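Local atomic coordinates of glucose-6-phosphate isomerase (PDB entry 3QKI), a protein that probably catalyses the reversible conversion of alpha-D-glucose 6-phosphate into beta-D-fructose 6-phosphate, the second step of glycolysis. Residues Asp138-Tyr149 with Arg299-Trp308. Residues are numbered along the deposited sequence; the frame is centred on the assembly and turned at random.
Sequences DVHGVLKKIEKY and RDNVFEFWDW
The Phe303 ring packs against helix 138-149, touching Lys145, Ile146 and Tyr149. Its edge is turned toward the face of the Tyr149 ring in a T-shaped pair, centroids 5.5 Å apart, planes at 65°. Lys145 CE lies over one face of Phe303, offset toward the rim, in a CH-pi contact 4.0 Å from the ring centroid, while CG touches CE2. Ile146 CG1 meets Phe303 CD2 at 3.6 Å. Val142 CG2 touches both Glu304 CG and Trp306 CZ2, the latter 3.7 Å away. The six-membered ring of Trp306 meets Asp138 CB and O through CZ2 and Val139 CA through CH2, and Val139 CG2 reaches the edge of Trp308. In the loop after strand 302-303, Trp306 NE1 donates to Glu304 OE1 at 3.0 Å through a bent bond (141°), on the anti side of the carboxylate and out of its plane. At the polar edge, a bend late in the Lys145 chain (chi4 67°) brings NZ to Asp300 O at 2.7 Å, above the carbonyl plane; a water links NZ to Asp300 OD2. Asn301 ND2 bonds chiefly to Met282 O and only weakly to a water shared with Tyr149 OH. Helix 135-154 packs against edge strand 302-303 of a parallel sheet, the alpha/beta layering of a sugar isomerase (SIS) domain; the Trp306 side chain lies about 5 Å from that of Lys250, which binds fructose 6-phosphate, absent from this chain.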
ATOM      1  N   ASP A 138      11.710  29.756  18.276  1.00 15.84           N
ATOM      2  CA  ASP A 138      10.772  29.731  17.156  1.00 15.41           C
ATOM      3  C   ASP A 138       9.899  28.475  17.268  1.00 21.03           C
ATOM      4  O   ASP A 138       8.689  28.569  17.068  1.00 22.58           O
ATOM      5  CB  ASP A 138      11.528  29.706  15.821  1.00 17.80           C
ATOM      6  CG  ASP A 138      12.243  30.992  15.465  1.00 29.32           C
ATOM      7  OD1 ASP A 138      11.603  32.057  15.522  1.00 26.40           O
ATOM      8  OD2 ASP A 138      13.430  30.922  15.078  1.00 41.10           O
ATOM      9  N   VAL A 139      10.518  27.318  17.602  1.00 17.37           N
ATOM     10  CA  VAL A 139       9.852  26.014  17.756  1.00 16.21           C
ATOM     11  C   VAL A 139       8.758  26.154  18.818  1.00 19.53           C
ATOM     12  O   VAL A 139       7.586  25.847  18.553  1.00 17.82           O
ATOM     13  CB  VAL A 139      10.860  24.877  18.095  1.00 19.15           C
ATOM     14  CG1 VAL A 139      10.145  23.606  18.572  1.00 18.30           C
ATOM     15  CG2 VAL A 139      11.777  24.570  16.911  1.00 18.92           C
ATOM     16  N   HIS A 140       9.144  26.637  20.010  1.00 15.57           N
ATOM     17  CA  HIS A 140       8.184  26.831  21.087  1.00 16.15           C
ATOM     18  C   HIS A 140       7.158  27.943  20.913  1.00 20.20           C
ATOM     19  O   HIS A 140       6.064  27.825  21.451  1.00 19.80           O
ATOM     20  CB  HIS A 140       8.843  26.789  22.457  1.00 16.79           C
ATOM     21  CG  HIS A 140       9.289  25.412  22.782  1.00 19.36           C
ATOM     22  ND1 HIS A 140       8.399  24.458  23.236  1.00 21.35           N
ATOM     23  CD2 HIS A 140      10.506  24.847  22.649  1.00 20.82           C
ATOM     24  CE1 HIS A 140       9.108  23.355  23.404  1.00 20.18           C
ATOM     25  NE2 HIS A 140      10.383  23.540  23.058  1.00 20.41           N
ATOM     26  N   GLY A 141       7.500  28.984  20.153  1.00 17.68           N
ATOM     27  CA  GLY A 141       6.574  30.065  19.830  1.00 16.98           C
ATOM     28  C   GLY A 141       5.416  29.490  19.030  1.00 21.60           C
ATOM     29  O   GLY A 141       4.250  29.759  19.328  1.00 21.11           O
ATOM     30  N   VAL A 142       5.733  28.624  18.050  1.00 18.56           N
ATOM     31  CA  VAL A 142       4.721  27.948  17.224  1.00 16.91           C
ATOM     32  C   VAL A 142       3.918  26.941  18.052  1.00 20.32           C
ATOM     33  O   VAL A 142       2.695  26.956  17.977  1.00 21.48           O
ATOM     34  CB  VAL A 142       5.317  27.323  15.938  1.00 20.75           C
ATOM     35  CG1 VAL A 142       4.268  26.527  15.166  1.00 20.65           C
ATOM     36  CG2 VAL A 142       5.913  28.392  15.056  1.00 20.24           C
ATOM     37  N   LEU A 143       4.596  26.100  18.864  1.00 14.80           N
ATOM     38  CA  LEU A 143       3.921  25.118  19.701  1.00 15.00           C
ATOM     39  C   LEU A 143       2.918  25.774  20.679  1.00 19.20           C
ATOM     40  O   LEU A 143       1.796  25.284  20.808  1.00 14.65           O
ATOM     41  CB  LEU A 143       4.925  24.191  20.432  1.00 14.41           C
ATOM     42  CG  LEU A 143       5.648  23.175  19.553  1.00 16.91           C
ATOM     43  CD1 LEU A 143       6.673  22.409  20.347  1.00 17.16           C
ATOM     44  CD2 LEU A 143       4.663  22.200  18.915  1.00 17.55           C
ATOM     45  N   LYS A 144       3.288  26.943  21.275  1.00 16.64           N
ATOM     46  CA  LYS A 144       2.395  27.679  22.179  1.00 15.87           C
ATOM     47  C   LYS A 144       1.163  28.188  21.409  1.00 18.53           C
ATOM     48  O   LYS A 144       0.054  28.133  21.929  1.00 18.32           O
ATOM     49  CB  LYS A 144       3.129  28.859  22.831  1.00 16.71           C
ATOM     50  CG  LYS A 144       4.027  28.417  23.979  1.00 26.20           C
ATOM     51  CD  LYS A 144       5.053  29.506  24.275  1.00 34.71           C
ATOM     52  CE  LYS A 144       5.374  29.676  25.737  1.00 56.60           C
ATOM     53  NZ  LYS A 144       6.182  28.550  26.272  1.00 76.43           N
ATOM     54  N   LYS A 145       1.365  28.635  20.167  1.00 14.35           N
ATOM     55  CA  LYS A 145       0.304  29.121  19.301  1.00 14.72           C
ATOM     56  C   LYS A 145      -0.665  27.958  18.966  1.00 18.26           C
ATOM     57  O   LYS A 145      -1.887  28.159  18.950  1.00 17.87           O
ATOM     58  CB  LYS A 145       0.918  29.714  18.020  1.00 18.31           C
ATOM     59  CG  LYS A 145      -0.066  30.438  17.126  1.00 26.78           C
ATOM     60  CD  LYS A 145       0.634  30.975  15.910  1.00 30.10           C
ATOM     61  CE  LYS A 145      -0.295  31.372  14.813  1.00 31.77           C
ATOM     62  NZ  LYS A 145      -1.106  32.541  15.190  1.00 44.91           N
ATOM     63  N   ILE A 146      -0.117  26.757  18.710  1.00 15.38           N
ATOM     64  CA  ILE A 146      -0.920  25.551  18.392  1.00 14.63           C
ATOM     65  C   ILE A 146      -1.709  25.123  19.622  1.00 17.59           C
ATOM     66  O   ILE A 146      -2.910  24.838  19.502  1.00 18.20           O
ATOM     67  CB  ILE A 146      -0.050  24.382  17.841  1.00 17.12           C
ATOM     68  CG1 ILE A 146       0.535  24.738  16.456  1.00 17.09           C
ATOM     69  CG2 ILE A 146      -0.849  23.052  17.816  1.00 15.88           C
ATOM     70  CD1 ILE A 146       1.661  23.818  15.988  1.00 18.06           C
ATOM     71  N   GLU A 147      -1.047  25.081  20.799  1.00 13.91           N
ATOM     72  CA  GLU A 147      -1.704  24.693  22.051  1.00 13.89           C
ATOM     73  C   GLU A 147      -2.917  25.587  22.271  1.00 21.46           C
ATOM     74  O   GLU A 147      -4.012  25.049  22.487  1.00 22.55           O
ATOM     75  CB  GLU A 147      -0.713  24.792  23.213  1.00 15.15           C
ATOM     76  CG  GLU A 147      -1.316  24.504  24.569  1.00 21.25           C
ATOM     77  CD  GLU A 147      -0.315  24.492  25.709  1.00 41.23           C
ATOM     78  OE1 GLU A 147      -0.643  23.892  26.756  1.00 27.94           O
ATOM     79  OE2 GLU A 147       0.804  25.039  25.550  1.00 32.23           O
ATOM     80  N   LYS A 148      -2.737  26.942  22.147  1.00 16.59           N
ATOM     81  CA  LYS A 148      -3.810  27.907  22.337  1.00 16.77           C
ATOM     82  C   LYS A 148      -4.924  27.737  21.305  1.00 18.84           C
ATOM     83  O   LYS A 148      -6.086  27.638  21.687  1.00 18.98           O
ATOM     84  CB  LYS A 148      -3.289  29.356  22.371  1.00 18.89           C
ATOM     85  N   TYR A 149      -4.575  27.668  20.017  1.00 14.57           N
ATOM     86  CA  TYR A 149      -5.548  27.530  18.943  1.00 13.59           C
ATOM     87  C   TYR A 149      -6.355  26.223  19.046  1.00 17.54           C
ATOM     88  O   TYR A 149      -7.576  26.260  18.929  1.00 16.87           O
ATOM     89  CB  TYR A 149      -4.885  27.679  17.554  1.00 14.29           C
ATOM     90  CG  TYR A 149      -5.876  27.638  16.413  1.00 15.23           C
ATOM     91  CD1 TYR A 149      -6.582  28.776  16.037  1.00 18.20           C
ATOM     92  CD2 TYR A 149      -6.133  26.453  15.728  1.00 16.08           C
ATOM     93  CE1 TYR A 149      -7.513  28.741  14.998  1.00 19.49           C
ATOM     94  CE2 TYR A 149      -7.072  26.400  14.699  1.00 16.40           C
ATOM     95  CZ  TYR A 149      -7.758  27.548  14.333  1.00 25.71           C
ATOM     96  OH  TYR A 149      -8.692  27.498  13.323  1.00 23.75           O
ATOM     97  N   ARG A 299      -3.850  36.407   9.823  1.00 23.25           N
ATOM     98  CA  ARG A 299      -2.493  36.239  10.371  1.00 23.18           C
ATOM     99  C   ARG A 299      -2.385  35.348  11.555  1.00 28.12           C
ATOM    100  O   ARG A 299      -1.349  34.701  11.743  1.00 29.55           O
ATOM    101  CB  ARG A 299      -1.825  37.596  10.658  1.00 27.39           C
ATOM    102  CG  ARG A 299      -1.532  38.382   9.385  1.00 39.91           C
ATOM    103  CD  ARG A 299      -0.682  37.559   8.427  1.00 60.38           C
ATOM    104  NE  ARG A 299       0.558  38.230   8.078  1.00 73.90           N
ATOM    105  CZ  ARG A 299       1.666  38.208   8.805  1.00 99.70           C
ATOM    106  NH1 ARG A 299       1.712  37.521   9.942  1.00 92.90           N
ATOM    107  NH2 ARG A 299       2.734  38.876   8.410  1.00 90.69           N
ATOM    108  N   ASP A 300      -3.440  35.293  12.363  1.00 24.17           N
ATOM    109  CA  ASP A 300      -3.463  34.414  13.524  1.00 24.41           C
ATOM    110  C   ASP A 300      -3.642  32.971  13.097  1.00 24.88           C
ATOM    111  O   ASP A 300      -3.494  32.069  13.924  1.00 25.45           O
ATOM    112  CB  ASP A 300      -4.620  34.797  14.445  1.00 27.18           C
ATOM    113  CG  ASP A 300      -4.434  36.112  15.171  1.00 43.90           C
ATOM    114  OD1 ASP A 300      -5.426  36.600  15.775  1.00 46.26           O
ATOM    115  OD2 ASP A 300      -3.294  36.655  15.145  1.00 45.50           O
ATOM    116  N   ASN A 301      -4.009  32.757  11.813  1.00 19.31           N
ATOM    117  CA  ASN A 301      -4.321  31.428  11.287  1.00 18.03           C
ATOM    118  C   ASN A 301      -3.201  30.817  10.411  1.00 19.59           C
ATOM    119  O   ASN A 301      -3.416  29.810   9.720  1.00 17.64           O
ATOM    120  CB  ASN A 301      -5.699  31.464  10.585  1.00 21.47           C
ATOM    121  CG  ASN A 301      -6.870  31.461  11.553  1.00 26.74           C
ATOM    122  OD1 ASN A 301      -6.757  31.835  12.724  1.00 21.07           O
ATOM    123  ND2 ASN A 301      -7.980  30.902  11.131  1.00 22.90           N
ATOM    124  N   VAL A 302      -2.003  31.392  10.501  1.00 16.39           N
ATOM    125  CA  VAL A 302      -0.835  30.917   9.762  1.00 15.87           C
ATOM    126  C   VAL A 302       0.186  30.405  10.751  1.00 20.44           C
ATOM    127  O   VAL A 302       0.641  31.143  11.639  1.00 21.05           O
ATOM    128  CB  VAL A 302      -0.224  31.932   8.769  1.00 19.37           C
ATOM    129  CG1 VAL A 302       0.894  31.283   7.958  1.00 18.51           C
ATOM    130  CG2 VAL A 302      -1.286  32.499   7.841  1.00 19.22           C
ATOM    131  N   PHE A 303       0.521  29.118  10.615  1.00 15.96           N
ATOM    132  CA  PHE A 303       1.445  28.420  11.505  1.00 14.53           C
ATOM    133  C   PHE A 303       2.735  28.131  10.736  1.00 21.21           C
ATOM    134  O   PHE A 303       2.717  27.554   9.654  1.00 21.07           O
ATOM    135  CB  PHE A 303       0.779  27.156  12.052  1.00 15.14           C
ATOM    136  CG  PHE A 303      -0.441  27.466  12.903  1.00 15.32           C
ATOM    137  CD1 PHE A 303      -1.671  27.756  12.314  1.00 14.92           C
ATOM    138  CD2 PHE A 303      -0.344  27.531  14.283  1.00 14.92           C
ATOM    139  CE1 PHE A 303      -2.785  28.038  13.100  1.00 15.72           C
ATOM    140  CE2 PHE A 303      -1.464  27.835  15.064  1.00 16.74           C
ATOM    141  CZ  PHE A 303      -2.671  28.089  14.469  1.00 13.20           C
ATOM    142  N   GLU A 304       3.837  28.614  11.256  1.00 18.20           N
ATOM    143  CA  GLU A 304       5.103  28.497  10.569  1.00 18.74           C
ATOM    144  C   GLU A 304       5.896  27.217  10.854  1.00 19.30           C
ATOM    145  O   GLU A 304       5.695  26.528  11.854  1.00 17.26           O
ATOM    146  CB  GLU A 304       5.941  29.799  10.764  1.00 21.37           C
ATOM    147  CG  GLU A 304       6.995  29.765  11.852  1.00 35.38           C
ATOM    148  CD  GLU A 304       7.581  31.093  12.300  1.00 62.73           C
ATOM    149  OE1 GLU A 304       8.775  31.345  12.019  1.00 45.05           O
ATOM    150  OE2 GLU A 304       6.874  31.837  13.021  1.00 61.89           O
ATOM    151  N   PHE A 305       6.767  26.901   9.909  1.00 17.92           N
ATOM    152  CA  PHE A 305       7.775  25.855   9.964  1.00 17.32           C
ATOM    153  C   PHE A 305       9.005  26.356   9.206  1.00 21.08           C
ATOM    154  O   PHE A 305       8.959  27.459   8.668  1.00 16.65           O
ATOM    155  CB  PHE A 305       7.254  24.452   9.627  1.00 17.87           C
ATOM    156  CG  PHE A 305       6.895  24.131   8.200  1.00 18.01           C
ATOM    157  CD1 PHE A 305       5.775  24.698   7.605  1.00 19.63           C
ATOM    158  CD2 PHE A 305       7.573  23.136   7.509  1.00 18.91           C
ATOM    159  CE1 PHE A 305       5.394  24.338   6.317  1.00 20.34           C
ATOM    160  CE2 PHE A 305       7.188  22.772   6.221  1.00 21.26           C
ATOM    161  CZ  PHE A 305       6.101  23.376   5.630  1.00 19.70           C
ATOM    162  N   TRP A 306      10.128  25.654   9.288  1.00 21.54           N
ATOM    163  CA  TRP A 306      11.394  26.177   8.771  1.00 21.84           C
ATOM    164  C   TRP A 306      12.035  25.344   7.681  1.00 25.31           C
ATOM    165  O   TRP A 306      11.724  24.155   7.551  1.00 22.83           O
ATOM    166  CB  TRP A 306      12.336  26.439   9.964  1.00 20.38           C
ATOM    167  CG  TRP A 306      11.655  27.281  11.002  1.00 21.05           C
ATOM    168  CD1 TRP A 306      11.516  28.644  10.984  1.00 23.42           C
ATOM    169  CD2 TRP A 306      10.787  26.804  12.047  1.00 20.60           C
ATOM    170  NE1 TRP A 306      10.650  29.044  11.973  1.00 22.42           N
ATOM    171  CE2 TRP A 306      10.187  27.937  12.643  1.00 24.00           C
ATOM    172  CE3 TRP A 306      10.445  25.522  12.527  1.00 21.30           C
ATOM    173  CZ2 TRP A 306       9.299  27.834  13.726  1.00 23.54           C
ATOM    174  CZ3 TRP A 306       9.579  25.425  13.606  1.00 22.87           C
ATOM    175  CH2 TRP A 306       9.018  26.571  14.197  1.00 23.36           C
ATOM    176  N   ASP A 307      12.937  25.962   6.893  1.00 23.36           N
ATOM    177  CA  ASP A 307      13.597  25.258   5.789  1.00 24.23           C
ATOM    178  C   ASP A 307      14.450  24.053   6.214  1.00 23.17           C
ATOM    179  O   ASP A 307      14.678  23.173   5.393  1.00 21.76           O
ATOM    180  CB  ASP A 307      14.336  26.215   4.819  1.00 28.10           C
ATOM    181  CG  ASP A 307      15.610  26.856   5.334  1.00 55.20           C
ATOM    182  OD1 ASP A 307      16.247  27.614   4.559  1.00 61.30           O
ATOM    183  OD2 ASP A 307      15.970  26.618   6.522  1.00 60.39           O
ATOM    184  N   TRP A 308      14.878  24.002   7.499  1.00 17.29           N
ATOM    185  CA  TRP A 308      15.640  22.887   8.064  1.00 17.24           C
ATOM    186  C   TRP A 308      14.738  21.697   8.479  1.00 19.97           C
ATOM    187  O   TRP A 308      15.220  20.699   9.022  1.00 20.60           O
ATOM    188  CB  TRP A 308      16.610  23.331   9.175  1.00 16.35           C
ATOM    189  CG  TRP A 308      16.070  24.356  10.131  1.00 17.66           C
ATOM    190  CD1 TRP A 308      16.403  25.678  10.180  1.00 20.29           C
ATOM    191  CD2 TRP A 308      15.179  24.126  11.233  1.00 17.33           C
ATOM    192  NE1 TRP A 308      15.746  26.294  11.212  1.00 19.42           N
ATOM    193  CE2 TRP A 308      15.010  25.361  11.897  1.00 20.84           C
ATOM    194  CE3 TRP A 308      14.500  22.993  11.726  1.00 18.12           C
ATOM    195  CZ2 TRP A 308      14.174  25.501  13.009  1.00 19.37           C
ATOM    196  CZ3 TRP A 308      13.695  23.131  12.844  1.00 19.61           C
ATOM    197  CH2 TRP A 308      13.536  24.372  13.472  1.00 20.25           C
TER
HETATM  198  O   HOH W   1      -1.264  34.914  16.864  1.00 47.92           O
HETATM  199  O   HOH W   2     -10.321  29.578  13.049  1.00 15.57           O